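Local coordinates for ancestral D-type dye decolorizing peroxidase (Geotrichum candidum, PDB 7ANV), which probably uses its haem to reduce hydrogen peroxide while oxidising dyes and other substrates, as dye-decolorizing peroxidases do, at residues A87-K91 with L92-D96; F104-G107 with Q108-A112; K36-K39 with Q40-P43; L44-T47 with T48-Q52; F475-I479 with S480-D484. All blocks are in the same frame, centred on the assembly; numbering follows the deposited sequence.

Contact 1. Residues A87-K91 with L92-D96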
loop_
_atom_site.group_PDB
_atom_site.type_symbol
_atom_site.label_atom_id
_atom_site.label_comp_id
_atom_site.label_asym_id
_atom_site.label_seq_id
_atom_site.Cartn_x
_atom_site.Cartn_y
_atom_site.Cartn_z
ATOM N N ALA A 87 4.746 18.773 8.923
ATOM C CA ALA A 87 4.156 20.141 8.944
ATOM C C ALA A 87 3.167 20.282 10.125
ATOM O O ALA A 87 3.160 21.327 10.799
ATOM C CB ALA A 87 3.470 20.443 7.624
ATOM N N GLY A 88 2.418 19.216 10.437
ATOM C CA GLY A 88 1.489 19.204 11.581
ATOM C C GLY A 88 2.229 19.236 12.899
ATOM O O GLY A 88 1.815 19.990 13.771
ATOM N N LEU A 89 3.294 18.443 13.060
ATOM C CA LEU A 89 4.079 18.417 14.320
ATOM C C LEU A 89 4.682 19.800 14.500
ATOM O O LEU A 89 4.730 20.298 15.634
ATOM C CB LEU A 89 5.188 17.359 14.257
ATOM C CG LEU A 89 4.709 15.915 14.081
ATOM C CD1 LEU A 89 5.856 14.921 14.209
ATOM C CD2 LEU A 89 3.604 15.571 15.050
ATOM N N LYS A 90 5.175 20.393 13.415
ATOM C CA LYS A 90 5.796 21.745 13.538
ATOM C C LYS A 90 4.741 22.727 14.053
ATOM O O LYS A 90 5.020 23.505 14.992
ATOM C CB LYS A 90 6.327 22.226 12.196
ATOM C CG LYS A 90 7.097 23.532 12.276
ATOM C CD LYS A 90 7.638 23.966 10.933
ATOM C CE LYS A 90 8.188 25.378 10.960
ATOM N NZ LYS A 90 8.905 25.676 9.695
ATOM N N LYS A 91 3.569 22.722 13.429
ATOM C CA LYS A 91 2.452 23.598 13.813
ATOM C C LYS A 91 2.145 23.451 15.310
ATOM O O LYS A 91 1.830 24.475 15.963
ATOM C CB LYS A 91 1.226 23.288 12.962
ATOM C CG LYS A 91 0.049 24.201 13.273
ATOM C CD LYS A 91 0.275 25.644 12.868
ATOM C CE LYS A 91 -0.794 26.557 13.432
ATOM N NZ LYS A 91 -0.752 27.877 12.775
ATOM N N LEU A 92 2.200 22.241 15.846
ATOM C CA LEU A 92 1.875 21.947 17.267
ATOM C C LEU A 92 3.070 22.237 18.193
ATOM O O LEU A 92 2.880 22.119 19.431
ATOM C CB LEU A 92 1.446 20.486 17.388
ATOM C CG LEU A 92 0.117 20.160 16.720
ATOM C CD1 LEU A 92 -0.176 18.664 16.810
ATOM C CD2 LEU A 92 -0.988 21.016 17.319
ATOM N N GLY A 93 4.235 22.548 17.639
ATOM C CA GLY A 93 5.469 22.816 18.401
ATOM C C GLY A 93 6.066 21.538 18.961
ATOM O O GLY A 93 6.796 21.603 19.951
ATOM N N ILE A 94 5.794 20.395 18.339
ATOM C CA ILE A 94 6.376 19.094 18.773
ATOM C C ILE A 94 7.692 18.918 18.029
ATOM O O ILE A 94 7.681 18.865 16.797
ATOM C CB ILE A 94 5.377 17.948 18.573
ATOM C CG1 ILE A 94 4.161 18.151 19.480
ATOM C CG2 ILE A 94 6.052 16.615 18.825
ATOM C CD1 ILE A 94 2.967 17.313 19.124
ATOM N N ASN A 95 8.801 18.896 18.758
ATOM C CA ASN A 95 10.152 18.820 18.164
ATOM C C ASN A 95 10.350 17.408 17.599
ATOM O O ASN A 95 10.459 16.459 18.378
ATOM C CB ASN A 95 11.206 19.186 19.204
ATOM C CG ASN A 95 12.604 19.138 18.649
ATOM O OD1 ASN A 95 12.866 18.451 17.669
ATOM N ND2 ASN A 95 13.521 19.791 19.332
ATOM N N ASP A 96 10.444 17.265 16.285
ATOM C CA ASP A 96 10.584 15.908 15.703
ATOM C C ASP A 96 11.988 15.761 15.108
ATOM O O ASP A 96 12.132 15.082 14.101
ATOM C CB ASP A 96 9.438 15.627 14.734
ATOM C CG ASP A 96 9.431 16.515 13.514
ATOM O OD1 ASP A 96 10.036 17.626 13.573
ATOM O OD2 ASP A 96 8.812 16.108 12.527
#
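Leu-89 meets Ile-94 and Asp-96 where helix 86-92 ends in a Schellman motif. Gly-93, the first residue to leave the helical conformation, has phi 74°, a value that by itself favours glycine. Its N donates to Lys-90 O over 2.9 Å, arriving from well above the carbonyl plane rather than on a lone pair. The six-residue closure is made by Ile-94 N, which gives its hydrogen to Leu-89 O at 2.9 Å. Leu-92 N keeps the regular helical bond to Gly-88 O, 3.1 Å long, with a weak second approach to Leu-89 O.

The side chain of Leu-89 can be followed outward from this turn. Its CB lies 4.4 Å from Ile-94 CB and also touches Ile-94 O. CG stands beside the backbone N and anti to the carbonyl carbon (chi1 -62°), from where the branch divides. CD1 reaches Asp-96, 3.7 Å from its CB, and the two side chains pass at a slant. The leucine also packs on Phe-84, Phe-104, Trp-242 and Phe-486, so the helix end is wedged between strand 78-84, helix 102-106 and the C-terminal helix 479-486. Asp-96 has its polar partner in His-86, whose ND1 is hydrogen-bonded to OD2; the carboxylate thus links the loop back to the first turn of the same helix. Leu-92, which also touches Phe-84, lies over the last turn, with its CG 3.4 Å from Gly-88 O. At the far end of Leu-89, methyl CD1 rests 3.6 Å from Asp-96 OD2.

Contact 2. Residues F104-G107 with Q108-A112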
loop_
_atom_site.group_PDB
_atom_site.type_symbol
_atom_site.label_atom_id
_atom_site.label_comp_id
_atom_site.label_asym_id
_atom_site.label_seq_id
_atom_site.Cartn_x
_atom_site.Cartn_y
_atom_site.Cartn_z
ATOM N N PHE A 104 10.276 11.525 6.106
ATOM C CA PHE A 104 9.118 12.075 6.826
ATOM C C PHE A 104 9.287 13.594 6.948
ATOM O O PHE A 104 8.333 14.363 6.737
ATOM C CB PHE A 104 9.006 11.437 8.204
ATOM C CG PHE A 104 7.958 12.064 9.083
ATOM C CD1 PHE A 104 6.601 11.811 8.916
ATOM C CD2 PHE A 104 8.345 12.909 10.106
ATOM C CE1 PHE A 104 5.659 12.375 9.737
ATOM C CE2 PHE A 104 7.396 13.470 10.946
ATOM C CZ PHE A 104 6.048 13.218 10.758
ATOM N N LYS A 105 10.497 14.030 7.301
ATOM C CA LYS A 105 10.736 15.474 7.572
ATOM C C LYS A 105 10.554 16.273 6.282
ATOM O O LYS A 105 10.032 17.389 6.345
ATOM C CB LYS A 105 12.119 15.696 8.196
ATOM C CG LYS A 105 12.221 15.166 9.619
ATOM C CD LYS A 105 13.651 15.180 10.180
ATOM C CE LYS A 105 13.723 14.646 11.603
ATOM N NZ LYS A 105 14.907 13.765 11.803
ATOM N N ALA A 106 10.955 15.733 5.140
ATOM C CA ALA A 106 10.969 16.469 3.861
ATOM C C ALA A 106 9.564 16.508 3.231
ATOM O O ALA A 106 9.282 17.494 2.487
ATOM C CB ALA A 106 12.008 15.868 2.930
ATOM N N GLY A 107 8.712 15.531 3.526
ATOM C CA GLY A 107 7.354 15.429 2.967
ATOM C C GLY A 107 7.376 14.720 1.630
ATOM O O GLY A 107 8.451 14.684 0.968
ATOM N N GLN A 108 6.257 14.162 1.216
ATOM C CA GLN A 108 6.234 13.360 -0.035
ATOM C C GLN A 108 6.414 14.226 -1.288
ATOM O O GLN A 108 6.961 13.720 -2.298
ATOM C CB GLN A 108 4.936 12.572 -0.130
ATOM C CG GLN A 108 5.015 11.448 -1.161
ATOM C CD GLN A 108 3.700 10.727 -1.303
ATOM O OE1 GLN A 108 2.978 10.842 -2.296
ATOM N NE2 GLN A 108 3.341 10.013 -0.258
ATOM N N LEU A 109 5.942 15.486 -1.290
ATOM C CA LEU A 109 6.047 16.324 -2.501
ATOM C C LEU A 109 7.510 16.423 -2.910
ATOM O O LEU A 109 7.779 16.253 -4.104
ATOM C CB LEU A 109 5.430 17.702 -2.247
ATOM C CG LEU A 109 5.531 18.707 -3.398
ATOM C CD1 LEU A 109 4.930 18.170 -4.665
ATOM C CD2 LEU A 109 4.809 19.987 -3.047
ATOM N N ALA A 110 8.411 16.631 -1.947
ATOM C CA ALA A 110 9.862 16.720 -2.161
ATOM C C ALA A 110 10.413 15.403 -2.755
ATOM O O ALA A 110 11.497 15.412 -3.381
ATOM C CB ALA A 110 10.516 17.063 -0.844
ATOM N N ASP A 111 9.751 14.280 -2.502
ATOM C CA ASP A 111 10.229 12.942 -2.930
ATOM C C ASP A 111 9.610 12.561 -4.283
ATOM O O ASP A 111 10.061 11.563 -4.903
ATOM C CB ASP A 111 9.835 11.901 -1.884
ATOM C CG ASP A 111 10.615 10.601 -1.910
ATOM O OD1 ASP A 111 11.818 10.595 -2.334
ATOM O OD2 ASP A 111 10.043 9.623 -1.456
ATOM N N ALA A 112 8.617 13.292 -4.769
ATOM C CA ALA A 112 7.873 12.874 -5.989
ATOM C C ALA A 112 8.810 12.602 -7.176
ATOM O O ALA A 112 8.573 11.637 -7.920
ATOM C CB ALA A 112 6.840 13.900 -6.352
HETATM O O HOH W 1 7.567 17.866 0.614
#
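Ala-106 and Ala-110 face each other across a break between two helices at a glycine of positive phi: helix 102-106 stops and a weakly bonded helix, 108-115, starts one residue later. Gly-107 makes the break, with phi 86° and psi 158°, and the positive phi by itself favours glycine. The close-fitting spot is the methyl of Ala-110, whose CB sits 3.6 Å from Gly-107 O and equally near Ala-106 O, while the two alanine CB atoms are 4.2 Å apart.

Gln-108 leads away into the interior, its CG anti to the backbone N (chi1 -164°) and the chain extended beyond. Its amide bonds to Phe-251 O and Arg-252, and its side chain is about 9 Å from the haem; Asp-111 is likewise buried, held by Tyr-473, Gln-406 and a salt bridge to Lys-410. Against the tight methyl contact stands a looser, water-bridged gap between the two backbones. No direct hydrogen bond joins 104-107 to 108-112, and water fills in for one: it donates to Ala-106 O at 2.6 Å and accepts from Ala-110 N at 3.0 Å.

Contact 3. Residues K36-K39 with Q40-P43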
loop_
_atom_site.group_PDB
_atom_site.type_symbol
_atom_site.label_atom_id
_atom_site.label_comp_id
_atom_site.label_asym_id
_atom_site.label_seq_id
_atom_site.Cartn_x
_atom_site.Cartn_y
_atom_site.Cartn_z
ATOM N N LYS A 36 -6.639 20.737 22.848
ATOM C CA LYS A 36 -7.770 20.520 23.799
ATOM C C LYS A 36 -8.772 19.577 23.164
ATOM O O LYS A 36 -9.210 18.623 23.849
ATOM C CB LYS A 36 -8.499 21.832 24.116
ATOM C CG LYS A 36 -7.683 22.784 24.961
ATOM C CD LYS A 36 -7.224 22.143 26.256
ATOM C CE LYS A 36 -6.792 23.160 27.290
ATOM N NZ LYS A 36 -5.756 22.600 28.185
ATOM N N HIS A 37 -9.127 19.836 21.899
ATOM C CA HIS A 37 -10.084 19.011 21.121
ATOM C C HIS A 37 -9.613 17.564 21.034
ATOM O O HIS A 37 -10.434 16.642 21.186
ATOM C CB HIS A 37 -10.292 19.604 19.729
ATOM C CG HIS A 37 -11.003 20.914 19.765
ATOM N ND1 HIS A 37 -11.074 21.751 18.661
ATOM C CD2 HIS A 37 -11.692 21.525 20.763
ATOM C CE1 HIS A 37 -11.784 22.813 19.000
ATOM N NE2 HIS A 37 -12.174 22.705 20.270
ATOM N N LEU A 38 -8.317 17.372 20.811
ATOM C CA LEU A 38 -7.728 16.024 20.651
ATOM C C LEU A 38 -7.978 15.174 21.893
ATOM O O LEU A 38 -8.189 13.963 21.745
ATOM C CB LEU A 38 -6.238 16.160 20.361
ATOM C CG LEU A 38 -5.540 14.856 20.010
ATOM C CD1 LEU A 38 -6.088 14.266 18.725
ATOM C CD2 LEU A 38 -4.044 15.074 19.889
ATOM N N LYS A 39 -8.066 15.774 23.075
ATOM C CA LYS A 39 -8.365 15.035 24.329
ATOM C C LYS A 39 -9.714 14.300 24.197
ATOM O O LYS A 39 -9.847 13.172 24.696
ATOM C CB LYS A 39 -8.346 15.982 25.521
ATOM C CG LYS A 39 -8.158 15.274 26.845
ATOM C CD LYS A 39 -8.032 16.163 28.083
ATOM C CE LYS A 39 -7.373 15.379 29.208
ATOM N NZ LYS A 39 -7.442 16.059 30.528
ATOM N N GLN A 40 -10.678 14.926 23.525
ATOM C CA GLN A 40 -12.035 14.378 23.315
ATOM C C GLN A 40 -12.031 13.369 22.161
ATOM O O GLN A 40 -12.898 12.489 22.174
ATOM C CB GLN A 40 -13.019 15.524 23.088
ATOM C CG GLN A 40 -12.916 16.591 24.168
ATOM C CD GLN A 40 -13.227 16.002 25.515
ATOM O OE1 GLN A 40 -14.166 15.216 25.649
ATOM N NE2 GLN A 40 -12.429 16.348 26.517
ATOM N N LEU A 41 -11.072 13.431 21.240
ATOM C CA LEU A 41 -10.991 12.413 20.159
ATOM C C LEU A 41 -10.422 11.101 20.712
ATOM O O LEU A 41 -10.764 10.046 20.201
ATOM C CB LEU A 41 -10.142 12.924 18.998
ATOM C CG LEU A 41 -10.032 11.960 17.821
ATOM C CD1 LEU A 41 -11.366 11.822 17.107
ATOM C CD2 LEU A 41 -8.933 12.385 16.841
ATOM N N ILE A 42 -9.508 11.166 21.662
ATOM C CA ILE A 42 -8.744 9.959 22.087
ATOM C C ILE A 42 -9.662 8.779 22.412
ATOM O O ILE A 42 -9.370 7.653 21.995
ATOM C CB ILE A 42 -7.721 10.303 23.177
ATOM C CG1 ILE A 42 -6.629 11.157 22.528
ATOM C CG2 ILE A 42 -7.134 9.035 23.774
ATOM C CD1 ILE A 42 -5.666 11.793 23.481
ATOM N N PRO A 43 -10.777 8.935 23.160
ATOM C CA PRO A 43 -11.664 7.799 23.422
ATOM C C PRO A 43 -12.264 7.149 22.171
ATOM O O PRO A 43 -12.695 6.051 22.270
ATOM C CB PRO A 43 -12.830 8.405 24.226
ATOM C CG PRO A 43 -12.224 9.650 24.864
ATOM C CD PRO A 43 -11.203 10.156 23.870
#
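Leu-38 and Leu-41 slant across each other on the buried side of helix 31-41, touching by their methyls, CD1 of Leu-38 and CD2 of Leu-41, 3.9 Å apart. In both, CG is anti to the backbone N (chi1 -173° and -178°); the shared torsion brings the two branches together, and both pack on Ile-82 of strand 78-84. Ile-42 is turned differently: its CG1 lies beside its own backbone N and 3.3 Å from Leu-38 O, and its side chain packs against Leu-482 and Lys-483 of helix 479-486.

Beneath these side chains His-37 O accepts two donors, Leu-41 N at 3.3 Å in the carbonyl plane and Gln-40 N at 2.9 Å from above it. Ile-42 N bonds to Leu-38 O at 3.1 Å. Residues 42-43 are in a 3-10 segment, where Pro-43, lacking an N-H, places CD 3.4 Å from Lys-39 O. His-37 lies beside Leu-41 on Phe-165, its ND1 bonded to Ser-173. Lys-36, salt-bridged to the terminal carboxylate of Ala-488, belongs with Lys-39 and Gln-40 to the exposed polar side. The chemistry is that of an amphipathic helix: aliphatic contacts toward the sheet and C-terminal helix, with lysines and a glutamine toward solvent.

Contact 4. Residues L44-T47 with T48-Q52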
loop_
_atom_site.group_PDB
_atom_site.type_symbol
_atom_site.label_atom_id
_atom_site.label_comp_id
_atom_site.label_asym_id
_atom_site.label_seq_id
_atom_site.Cartn_x
_atom_site.Cartn_y
_atom_site.Cartn_z
ATOM N N LEU A 44 -12.280 7.827 21.032
ATOM C CA LEU A 44 -12.859 7.315 19.756
ATOM C C LEU A 44 -11.797 6.529 18.997
ATOM O O LEU A 44 -12.174 5.838 18.032
ATOM C CB LEU A 44 -13.344 8.461 18.871
ATOM C CG LEU A 44 -14.714 9.053 19.207
ATOM C CD1 LEU A 44 -14.733 9.661 20.573
ATOM C CD2 LEU A 44 -15.111 10.083 18.177
ATOM N N ILE A 45 -10.523 6.666 19.360
ATOM C CA ILE A 45 -9.420 6.076 18.543
ATOM C C ILE A 45 -9.452 4.562 18.781
ATOM O O ILE A 45 -9.357 4.126 19.925
ATOM C CB ILE A 45 -8.037 6.682 18.849
ATOM C CG1 ILE A 45 -7.977 8.176 18.540
ATOM C CG2 ILE A 45 -6.932 5.925 18.095
ATOM C CD1 ILE A 45 -8.167 8.510 17.086
ATOM N N THR A 46 -9.553 3.800 17.705
ATOM C CA THR A 46 -9.616 2.328 17.722
ATOM C C THR A 46 -8.208 1.761 17.852
ATOM O O THR A 46 -7.366 2.048 16.978
ATOM C CB THR A 46 -10.252 1.803 16.441
ATOM O OG1 THR A 46 -11.464 2.537 16.201
ATOM C CG2 THR A 46 -10.552 0.335 16.523
ATOM N N THR A 47 -7.984 1.021 18.914
ATOM C CA THR A 47 -6.668 0.381 19.164
ATOM C C THR A 47 -6.649 -0.986 18.502
ATOM O O THR A 47 -7.729 -1.520 18.164
ATOM C CB THR A 47 -6.397 0.207 20.650
ATOM O OG1 THR A 47 -7.386 -0.677 21.196
ATOM C CG2 THR A 47 -6.405 1.532 21.351
ATOM N N THR A 48 -5.469 -1.586 18.426
ATOM C CA THR A 48 -5.356 -2.965 17.893
ATOM C C THR A 48 -6.172 -3.900 18.787
ATOM O O THR A 48 -6.816 -4.843 18.247
ATOM C CB THR A 48 -3.887 -3.378 17.725
ATOM O OG1 THR A 48 -3.289 -2.604 16.691
ATOM C CG2 THR A 48 -3.775 -4.840 17.374
ATOM N N ALA A 49 -6.144 -3.706 20.111
ATOM C CA ALA A 49 -6.957 -4.521 21.037
ATOM C C ALA A 49 -8.424 -4.483 20.577
ATOM O O ALA A 49 -9.063 -5.563 20.490
ATOM C CB ALA A 49 -6.783 -4.055 22.483
ATOM N N GLN A 50 -8.973 -3.288 20.313
ATOM C CA GLN A 50 -10.387 -3.141 19.929
ATOM C C GLN A 50 -10.601 -3.776 18.556
ATOM O O GLN A 50 -11.604 -4.446 18.357
ATOM C CB GLN A 50 -10.818 -1.680 19.898
ATOM C CG GLN A 50 -12.303 -1.540 19.597
ATOM C CD GLN A 50 -13.169 -2.223 20.624
ATOM O OE1 GLN A 50 -12.934 -2.149 21.823
ATOM N NE2 GLN A 50 -14.194 -2.911 20.163
ATOM N N VAL A 51 -9.672 -3.606 17.631
ATOM C CA VAL A 51 -9.807 -4.270 16.292
ATOM C C VAL A 51 -9.950 -5.785 16.449
ATOM O O VAL A 51 -10.763 -6.411 15.750
ATOM C CB VAL A 51 -8.620 -3.912 15.379
ATOM C CG1 VAL A 51 -8.429 -4.909 14.240
ATOM C CG2 VAL A 51 -8.752 -2.522 14.852
ATOM N N GLN A 52 -9.158 -6.390 17.320
ATOM C CA GLN A 52 -9.201 -7.859 17.512
ATOM C C GLN A 52 -10.568 -8.248 18.061
ATOM O O GLN A 52 -11.104 -9.277 17.627
ATOM C CB GLN A 52 -8.048 -8.332 18.394
ATOM C CG GLN A 52 -6.711 -8.113 17.730
ATOM C CD GLN A 52 -6.553 -8.940 16.483
ATOM O OE1 GLN A 52 -6.764 -8.471 15.356
ATOM N NE2 GLN A 52 -6.082 -10.144 16.692
#
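Thr-47 is the N-cap of helix 48-59, and both its oxygens accept from the first turn, reaching Gln-50 and Val-51. Its carbonyl O accepts from Val-51 N over 2.9 Å, a nearly straight bond (163° at the hydrogen) in the carbonyl plane that opens the helical pattern. Its side-chain OG1 makes the capping bond, accepting from Gln-50 N at 3.2 Å, with the N-H again aimed well at the oxygen. The hydroxyl reaches this position because chi1 of 63° sets OG1 between the backbone N and the carbonyl carbon, folded over the first turn. OG1 also has a hydrogen bond with Asn-6 OD1, so the cap is tied to the N-terminal segment. With an alanine here, Gln-50 N would probably be left without its capping acceptor and Asn-6 without its hydroxyl partner.

Packing closes round these bonds. Ala-49 CB lies 3.7 Å from Thr-47 OG1, and Gln-50 CB rests 3.5 Å from Thr-47 O before its chain bends outward to Asp-54. The aliphatic part is at Thr-46, which turns its methyl to the helix: CG2 is 3.8 Å from Val-51 CG2 and 3.9 Å from Gln-50 CB, and its side chain crosses both at about a right angle. With CG2 anti to the backbone N, the other branch, OG1, bonds to Val-80 N on strand 78-84. One threonine thus serves the sheet with its hydroxyl and the helix with its methyl. The whole is a classical N-cap, built where the loop after helix 31-41, bonded to strand 78-84 through Thr-46, turns into helix 48-59.

Contact 5. Residues F475-I479 with S480-D484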
loop_
_atom_site.group_PDB
_atom_site.type_symbol
_atom_site.label_atom_id
_atom_site.label_comp_id
_atom_site.label_asym_id
_atom_site.label_seq_id
_atom_site.Cartn_x
_atom_site.Cartn_y
_atom_site.Cartn_z
ATOM N N PHE A 475 2.797 10.183 10.502
ATOM C CA PHE A 475 3.122 9.393 11.702
ATOM C C PHE A 475 1.857 9.197 12.550
ATOM O O PHE A 475 1.236 10.189 12.951
ATOM C CB PHE A 475 4.217 10.061 12.504
ATOM C CG PHE A 475 4.643 9.244 13.692
ATOM C CD1 PHE A 475 5.358 8.079 13.519
ATOM C CD2 PHE A 475 4.337 9.653 14.986
ATOM C CE1 PHE A 475 5.748 7.317 14.614
ATOM C CE2 PHE A 475 4.752 8.903 16.071
ATOM C CZ PHE A 475 5.425 7.744 15.884
ATOM N N SER A 476 1.500 7.924 12.777
ATOM C CA SER A 476 0.369 7.470 13.624
ATOM C C SER A 476 0.917 7.241 15.015
ATOM O O SER A 476 1.579 6.226 15.216
ATOM C CB SER A 476 -0.220 6.202 13.134
ATOM O OG SER A 476 -0.884 6.400 11.903
ATOM N N PRO A 477 0.695 8.157 15.985
ATOM C CA PRO A 477 1.268 7.958 17.306
ATOM C C PRO A 477 0.544 6.879 18.111
ATOM O O PRO A 477 -0.567 6.496 17.797
ATOM C CB PRO A 477 1.096 9.310 18.017
ATOM C CG PRO A 477 0.782 10.264 16.916
ATOM C CD PRO A 477 0.021 9.454 15.885
ATOM N N SER A 478 1.200 6.461 19.193
ATOM C CA SER A 478 0.600 5.592 20.225
ATOM C C SER A 478 -0.542 6.332 20.945
ATOM O O SER A 478 -0.597 7.591 20.946
ATOM C CB SER A 478 1.650 5.107 21.176
ATOM O OG SER A 478 2.031 6.147 22.062
ATOM N N ILE A 479 -1.378 5.586 21.666
ATOM C CA ILE A 479 -2.435 6.189 22.502
ATOM C C ILE A 479 -1.771 7.005 23.609
ATOM O O ILE A 479 -2.172 8.152 23.817
ATOM C CB ILE A 479 -3.381 5.121 23.066
ATOM C CG1 ILE A 479 -3.984 4.304 21.920
ATOM C CG2 ILE A 479 -4.446 5.791 23.920
ATOM C CD1 ILE A 479 -4.754 5.115 20.918
ATOM N N SER A 480 -0.764 6.456 24.270
ATOM C CA SER A 480 -0.109 7.195 25.382
ATOM C C SER A 480 0.545 8.466 24.829
ATOM O O SER A 480 0.499 9.500 25.520
ATOM C CB SER A 480 0.831 6.302 26.127
ATOM O OG SER A 480 1.883 5.961 25.330
ATOM N N ALA A 481 1.087 8.444 23.614
ATOM C CA ALA A 481 1.681 9.660 23.003
ATOM C C ALA A 481 0.581 10.704 22.734
ATOM O O ALA A 481 0.786 11.911 23.046
ATOM C CB ALA A 481 2.443 9.347 21.761
ATOM N N LEU A 482 -0.548 10.273 22.170
ATOM C CA LEU A 482 -1.709 11.156 21.934
ATOM C C LEU A 482 -2.117 11.816 23.266
ATOM O O LEU A 482 -2.301 13.039 23.270
ATOM C CB LEU A 482 -2.860 10.359 21.329
ATOM C CG LEU A 482 -2.658 9.905 19.888
ATOM C CD1 LEU A 482 -3.869 9.118 19.429
ATOM C CD2 LEU A 482 -2.386 11.073 18.929
ATOM N N LYS A 483 -2.171 11.061 24.367
ATOM C CA LYS A 483 -2.639 11.557 25.686
ATOM C C LYS A 483 -1.604 12.493 26.308
ATOM O O LYS A 483 -2.011 13.551 26.846
ATOM C CB LYS A 483 -2.872 10.397 26.648
ATOM C CG LYS A 483 -4.149 9.624 26.411
ATOM C CD LYS A 483 -4.280 8.386 27.276
ATOM C CE LYS A 483 -5.625 7.717 27.125
ATOM N NZ LYS A 483 -5.757 6.552 28.026
ATOM N N ASP A 484 -0.336 12.084 26.312
ATOM C CA ASP A 484 0.708 12.681 27.184
ATOM C C ASP A 484 1.513 13.708 26.402
ATOM O O ASP A 484 2.043 14.602 27.033
ATOM C CB ASP A 484 1.569 11.602 27.852
ATOM C CG ASP A 484 0.718 10.662 28.686
ATOM O OD1 ASP A 484 -0.365 11.086 29.135
ATOM O OD2 ASP A 484 1.108 9.475 28.829
#
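Ser-478 OG accepts from Ala-481 N at 2.9 Å, while the same serine's carbonyl O takes Leu-482 N, also at 2.9 Å and nearly straight (166° at the hydrogen). The hydroxyl is folded over the helix start by chi1 of 75°, between the backbone N and the carbonyl carbon, which also brings OG to 3.2 Å from Ala-481 CB. A valine in its place would probably leave Ala-481 N without its capping acceptor.

This is the N-cap of the C-terminal helix 479-486, entered two residues after strand 466-476, whose Phe-475 is backbone-bonded to Phe-84. Before the cap, Pro-477 lays its ring against the helix: CG is 3.8 Å from Leu-482 CD2, the two side chains crossing at about a right angle, and CB is 4.0 Å from Ala-481 CB. Leu-482 goes on to Ile-82 and Phe-84, so the helix rests on strand 78-84 of the other sheet. The next turn is bonded by Lys-483 N to Ile-479 O at 3.0 Å. Alongside it, the aliphatic part of the extended Lys-483 chain slants past Ile-479, with CE 3.9 Å from Ile-479 CG2.

How the contacts relate
From the N terminus, contact 3 lies on the last turns of helix 31-41, and contact 4, adjoining it in sequence, starts helix 48-59. Contact 1 terminates helix 86-92, contact 2 spans the break between helices 102-106 and 108-115, and contact 5 comes far later, after strand 466-476. Each pair of segments is contiguous, so no loop is enclosed; the contacts run in series, none nested or crossed. Contact 5 brings the C-terminal helix against the alpha+beta domain of contacts 1 to 4: Ile-479 packs on Ile-45 and Thr-47 of contact 4, Leu-482 meets Ile-42 of contact 3, and Phe-475 touches Phe-104 of contact 2; Phe-104 also packs on Leu-89 of contact 1.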